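PDB 3ISL: (S)-ureidoglycine--glyoxylate transaminase from Bacillus subtilis, which transfers the amino group of (S)-ureidoglycine to glyoxylate, giving oxalurate and glycine, as a pyridoxal-phosphate-dependent homodimeric enzyme of purine catabolism. Local coordinates for residues A[17-26]-A[197-205]. Residues are numbered along the deposited sequence; the frame is centred on the assembly and turned at random.
Sequences PGPVEVDPRV and QKCLSVPSG. With PLP (pyridoxal-5'-phosphate), chain C.
Lys198 runs alongside the Pro17-Gly18 backbone, its CD 3.4 Å from Pro17 O. Beyond CG its chain is extended, which carries Lys198 NZ to PLP C4A, a covalent 1.3 Å, as in the internal aldimine of this aminotransferase family. Gln197 diverges from it: CB and CG lie against Pro19, chi1 (73°) placing Gln197 CG 3.7 Å from Pro19 CB, and a bend at chi2 (-90°) then turns the amide toward the phosphate, where Gln197 NE2 donates a hydrogen bond to PLP O3P (2.6 Å). Thr267 of the second subunit packs on both Pro19 and Gln197 and is also hydrogen-bonded to the cofactor through OG1. Val20 N donates to Gln197 O over 3.0 Å, with a nearly straight N-H...O angle of 167°, while Val20 CG2 packs on Lys198 O (3.4 Å), the carbonyl of the first residue in the type I turn Lys198 to Ser201. Ser201 OG donates to Glu21 O at 2.9 Å, almost in line with the carbonyl, and is also hydrogen-bonded to Tyr369 N. Farther along, Val22 crosses Pro203 at about a right angle, CG2 to CD 4.0 Å, and the Val26 and Pro203 side chains slide past each other in opposite directions, Val26 CG1 meeting the same CD. Two direct hydrogen bonds thus tie the N-terminal segment to the cofactor-lysine loop, consistent with a second shell that helps position Gln197 and Lys198.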
ATOM      1  N   PRO A  17      18.578  -6.628  -6.361  1.00 21.17           N
ATOM      2  CA  PRO A  17      17.476  -7.567  -6.102  1.00 20.98           C
ATOM      3  C   PRO A  17      16.101  -6.950  -5.774  1.00 21.46           C
ATOM      4  O   PRO A  17      15.240  -7.643  -5.235  1.00 22.47           O
ATOM      5  CB  PRO A  17      17.990  -8.399  -4.907  1.00 21.30           C
ATOM      6  CG  PRO A  17      19.504  -8.278  -4.917  1.00 19.56           C
ATOM      7  CD  PRO A  17      19.694  -6.800  -5.393  1.00 19.46           C
ATOM      8  N   GLY A  18      15.879  -5.680  -6.130  1.00 22.33           N
ATOM      9  CA  GLY A  18      14.590  -5.034  -5.991  1.00 22.22           C
ATOM     10  C   GLY A  18      14.722  -3.734  -5.242  1.00 22.81           C
ATOM     11  O   GLY A  18      15.586  -3.605  -4.383  1.00 23.10           O
ATOM     12  N   PRO A  19      13.883  -2.751  -5.585  1.00 22.90           N
ATOM     13  CA  PRO A  19      12.929  -2.835  -6.676  1.00 22.35           C
ATOM     14  C   PRO A  19      13.622  -2.679  -8.055  1.00 22.18           C
ATOM     15  O   PRO A  19      14.548  -1.841  -8.187  1.00 20.16           O
ATOM     16  CB  PRO A  19      11.999  -1.635  -6.412  1.00 23.82           C
ATOM     17  CG  PRO A  19      12.899  -0.658  -5.672  1.00 23.84           C
ATOM     18  CD  PRO A  19      13.758  -1.497  -4.820  1.00 22.87           C
ATOM     19  N   VAL A  20      13.149  -3.453  -9.051  1.00 18.98           N
ATOM     20  CA  VAL A  20      13.729  -3.438 -10.364  1.00 19.74           C
ATOM     21  C   VAL A  20      12.929  -2.644 -11.405  1.00 19.31           C
ATOM     22  O   VAL A  20      11.892  -2.035 -11.085  1.00 21.19           O
ATOM     23  CB  VAL A  20      14.037  -4.909 -10.834  1.00 20.73           C
ATOM     24  CG1 VAL A  20      14.927  -5.606  -9.767  1.00 20.39           C
ATOM     25  CG2 VAL A  20      12.719  -5.707 -11.049  1.00 17.59           C
ATOM     26  N   GLU A  21      13.380  -2.633 -12.640  1.00 20.83           N
ATOM     27  CA  GLU A  21      12.743  -1.805 -13.676  1.00 22.01           C
ATOM     28  C   GLU A  21      11.406  -2.441 -14.001  1.00 22.05           C
ATOM     29  O   GLU A  21      11.251  -3.682 -13.942  1.00 22.10           O
ATOM     30  CB  GLU A  21      13.582  -1.812 -14.945  1.00 20.69           C
ATOM     31  CG  GLU A  21      14.829  -1.053 -14.908  1.00 22.55           C
ATOM     32  CD  GLU A  21      15.749  -1.463 -16.013  1.00 24.57           C
ATOM     33  OE1 GLU A  21      15.279  -1.883 -17.117  1.00 22.59           O
ATOM     34  OE2 GLU A  21      16.958  -1.377 -15.766  1.00 22.73           O
ATOM     35  N   VAL A  22      10.442  -1.608 -14.365  1.00 22.22           N
ATOM     36  CA  VAL A  22       9.093  -2.033 -14.751  1.00 20.75           C
ATOM     37  C   VAL A  22       8.956  -2.132 -16.263  1.00 21.91           C
ATOM     38  O   VAL A  22       9.373  -1.165 -16.997  1.00 20.81           O
ATOM     39  CB  VAL A  22       8.126  -1.029 -14.156  1.00 22.79           C
ATOM     40  CG1 VAL A  22       6.686  -1.283 -14.559  1.00 20.58           C
ATOM     41  CG2 VAL A  22       8.241  -1.174 -12.620  1.00 23.64           C
ATOM     42  N   ASP A  23       8.342  -3.217 -16.771  1.00 20.40           N
ATOM     43  CA  ASP A  23       8.085  -3.258 -18.229  1.00 24.23           C
ATOM     44  C   ASP A  23       7.330  -1.975 -18.659  1.00 25.19           C
ATOM     45  O   ASP A  23       6.387  -1.559 -17.971  1.00 25.97           O
ATOM     46  CB  ASP A  23       7.254  -4.514 -18.642  1.00 25.60           C
ATOM     47  CG  ASP A  23       7.215  -4.737 -20.186  1.00 27.13           C
ATOM     48  OD1 ASP A  23       6.685  -3.886 -20.929  1.00 28.65           O
ATOM     49  OD2 ASP A  23       7.730  -5.750 -20.701  1.00 24.94           O
ATOM     50  N   PRO A  24       7.721  -1.371 -19.803  1.00 25.47           N
ATOM     51  CA  PRO A  24       7.063  -0.240 -20.370  1.00 25.75           C
ATOM     52  C   PRO A  24       5.584  -0.465 -20.605  1.00 26.27           C
ATOM     53  O   PRO A  24       4.822   0.502 -20.493  1.00 25.00           O
ATOM     54  CB  PRO A  24       7.811  -0.050 -21.701  1.00 25.10           C
ATOM     55  CG  PRO A  24       9.183  -0.361 -21.321  1.00 26.15           C
ATOM     56  CD  PRO A  24       8.942  -1.681 -20.589  1.00 26.48           C
ATOM     57  N   ARG A  25       5.177  -1.704 -20.918  1.00 26.49           N
ATOM     58  CA  ARG A  25       3.735  -1.967 -21.035  1.00 28.28           C
ATOM     59  C   ARG A  25       2.984  -1.794 -19.688  1.00 27.37           C
ATOM     60  O   ARG A  25       1.815  -1.460 -19.670  1.00 30.13           O
ATOM     61  CB  ARG A  25       3.458  -3.342 -21.615  1.00 28.49           C
ATOM     62  CG  ARG A  25       3.823  -3.458 -23.079  1.00 30.81           C
ATOM     63  CD  ARG A  25       4.964  -4.444 -23.140  1.00 37.27           C
ATOM     64  NE  ARG A  25       4.480  -5.668 -23.702  1.00 36.58           N
ATOM     65  CZ  ARG A  25       5.037  -6.866 -23.562  1.00 34.36           C
ATOM     66  NH1 ARG A  25       6.114  -7.116 -22.764  1.00 31.29           N
ATOM     67  NH2 ARG A  25       4.445  -7.835 -24.215  1.00 29.38           N
ATOM     68  N   VAL A  26       3.657  -2.092 -18.572  1.00 26.54           N
ATOM     69  CA  VAL A  26       3.078  -1.852 -17.244  1.00 23.86           C
ATOM     70  C   VAL A  26       3.126  -0.379 -16.926  1.00 23.11           C
ATOM     71  O   VAL A  26       2.109   0.205 -16.482  1.00 23.52           O
ATOM     72  CB  VAL A  26       3.783  -2.724 -16.162  1.00 23.03           C
ATOM     73  CG1 VAL A  26       3.387  -2.297 -14.813  1.00 20.82           C
ATOM     74  CG2 VAL A  26       3.415  -4.231 -16.374  1.00 23.60           C
ATOM     75  N   GLN A 197       7.668  -5.967  -6.928  1.00 20.54           N
ATOM     76  CA  GLN A 197       8.712  -5.114  -7.467  1.00 21.91           C
ATOM     77  C   GLN A 197       9.980  -5.900  -7.789  1.00 23.21           C
ATOM     78  O   GLN A 197      11.037  -5.289  -8.107  1.00 23.66           O
ATOM     79  CB  GLN A 197       9.047  -3.960  -6.503  1.00 24.22           C
ATOM     80  CG  GLN A 197       9.873  -4.469  -5.191  1.00 25.86           C
ATOM     81  CD  GLN A 197       8.966  -4.889  -4.013  1.00 27.85           C
ATOM     82  OE1 GLN A 197       7.764  -5.096  -4.192  1.00 25.74           O
ATOM     83  NE2 GLN A 197       9.540  -4.990  -2.812  1.00 25.35           N
ATOM     84  N   LYS A 198       9.883  -7.228  -7.662  1.00 22.28           N
ATOM     85  CA  LYS A 198      10.969  -8.177  -7.934  1.00 21.93           C
ATOM     86  C   LYS A 198      10.755  -8.893  -9.265  1.00 21.74           C
ATOM     87  O   LYS A 198      10.617  -8.219 -10.252  1.00 21.29           O
ATOM     88  CB  LYS A 198      11.237  -9.081  -6.733  1.00 21.69           C
ATOM     89  CG  LYS A 198      11.825  -8.160  -5.542  1.00 23.84           C
ATOM     90  CD  LYS A 198      12.234  -8.888  -4.226  1.00 26.80           C
ATOM     91  CE  LYS A 198      12.338  -7.845  -3.123  1.00 27.95           C
ATOM     92  NZ  LYS A 198      13.133  -8.150  -1.946  1.00 40.07           N
ATOM     93  N   CYS A 199      10.729 -10.214  -9.327  1.00 19.79           N
ATOM     94  CA  CYS A 199      10.597 -10.820 -10.623  1.00 21.39           C
ATOM     95  C   CYS A 199       9.359 -10.462 -11.468  1.00 23.09           C
ATOM     96  O   CYS A 199       9.344 -10.751 -12.688  1.00 23.17           O
ATOM     97  CB  CYS A 199      10.729 -12.331 -10.459  1.00 20.12           C
ATOM     98  SG  CYS A 199      12.326 -12.692  -9.781  1.00 23.33           S
ATOM     99  N   LEU A 200       8.312  -9.951 -10.816  1.00 20.65           N
ATOM    100  CA  LEU A 200       7.091  -9.464 -11.475  1.00 22.65           C
ATOM    101  C   LEU A 200       7.221  -8.075 -12.166  1.00 22.34           C
ATOM    102  O   LEU A 200       6.446  -7.734 -13.051  1.00 22.61           O
ATOM    103  CB  LEU A 200       5.869  -9.463 -10.472  1.00 21.49           C
ATOM    104  CG  LEU A 200       5.531 -10.892  -9.918  1.00 21.27           C
ATOM    105  CD1 LEU A 200       4.228 -10.712  -9.126  1.00 22.22           C
ATOM    106  CD2 LEU A 200       5.361 -11.982 -11.052  1.00 20.61           C
ATOM    107  N   SER A 201       8.226  -7.299 -11.778  1.00 23.48           N
ATOM    108  CA  SER A 201       8.465  -5.980 -12.392  1.00 22.30           C
ATOM    109  C   SER A 201       7.179  -5.146 -12.391  1.00 21.36           C
ATOM    110  O   SER A 201       6.793  -4.534 -13.402  1.00 19.00           O
ATOM    111  CB  SER A 201       9.019  -6.143 -13.831  1.00 22.12           C
ATOM    112  OG  SER A 201      10.386  -6.463 -13.710  1.00 24.77           O
ATOM    113  N   VAL A 202       6.518  -5.158 -11.246  1.00 22.53           N
ATOM    114  CA  VAL A 202       5.393  -4.257 -10.979  1.00 24.74           C
ATOM    115  C   VAL A 202       5.749  -3.274  -9.886  1.00 25.71           C
ATOM    116  O   VAL A 202       6.394  -3.658  -8.963  1.00 27.92           O
ATOM    117  CB  VAL A 202       4.121  -5.098 -10.690  1.00 24.69           C
ATOM    118  CG1 VAL A 202       2.971  -4.278 -10.082  1.00 21.31           C
ATOM    119  CG2 VAL A 202       3.729  -5.806 -11.982  1.00 21.79           C
ATOM    120  N   PRO A 203       5.351  -1.975 -10.002  1.00 26.44           N
ATOM    121  CA  PRO A 203       5.750  -1.035  -8.920  1.00 27.04           C
ATOM    122  C   PRO A 203       5.478  -1.627  -7.545  1.00 27.83           C
ATOM    123  O   PRO A 203       4.425  -2.259  -7.355  1.00 27.68           O
ATOM    124  CB  PRO A 203       4.853   0.186  -9.160  1.00 25.86           C
ATOM    125  CG  PRO A 203       4.738   0.167 -10.637  1.00 28.65           C
ATOM    126  CD  PRO A 203       4.552  -1.311 -11.022  1.00 24.44           C
ATOM    127  N   SER A 204       6.412  -1.402  -6.600  1.00 30.33           N
ATOM    128  CA  SER A 204       6.316  -1.988  -5.252  1.00 33.13           C
ATOM    129  C   SER A 204       5.115  -1.363  -4.606  1.00 32.72           C
ATOM    130  O   SER A 204       4.689  -0.293  -5.046  1.00 32.87           O
ATOM    131  CB  SER A 204       7.565  -1.676  -4.457  1.00 32.83           C
ATOM    132  OG  SER A 204       8.017  -0.442  -4.986  1.00 39.77           O
ATOM    133  N   GLY A 205       4.613  -1.998  -3.560  1.00 33.00           N
ATOM    134  CA  GLY A 205       3.390  -1.531  -2.920  1.00 34.92           C
ATOM    135  C   GLY A 205       2.141  -2.379  -3.106  1.00 35.20           C
ATOM    136  O   GLY A 205       1.018  -1.928  -2.816  1.00 34.26           O
TER
HETATM  137  N1  PLP C 419      10.866 -10.887   1.757  1.00 48.01           N
HETATM  138  C2  PLP C 419      11.989 -11.201   0.857  1.00 54.08           C
HETATM  139  C2A PLP C 419      12.521 -12.489   0.648  1.00 53.92           C
HETATM  140  C3  PLP C 419      12.646 -10.206   0.123  1.00 55.09           C
HETATM  141  O3  PLP C 419      13.687 -10.499  -0.721  1.00 59.85           O
HETATM  142  C4  PLP C 419      12.269  -8.883   0.176  1.00 54.47           C
HETATM  143  C4A PLP C 419      13.038  -7.816  -0.695  1.00 50.93           C
HETATM  144  C5  PLP C 419      11.205  -8.541   1.002  1.00 55.92           C
HETATM  145  C6  PLP C 419      10.503  -9.497   1.803  1.00 57.10           C
HETATM  146  C5A PLP C 419      10.869  -7.088   1.072  1.00 55.45           C
HETATM  147  O4P PLP C 419       9.563  -6.891   0.793  1.00 57.94           O
HETATM  148  P   PLP C 419       9.193  -5.354   0.778  1.00 55.59           P
HETATM  149  O1P PLP C 419      10.425  -4.460   0.849  1.00 48.93           O
HETATM  150  O2P PLP C 419       8.132  -5.297   2.057  1.00 47.17           O
HETATM  151  O3P PLP C 419       8.272  -5.039  -0.591  1.00 53.58           O
HETATM  152  O   HOH W   1       9.787  -2.206  -9.100  1.00 25.63           O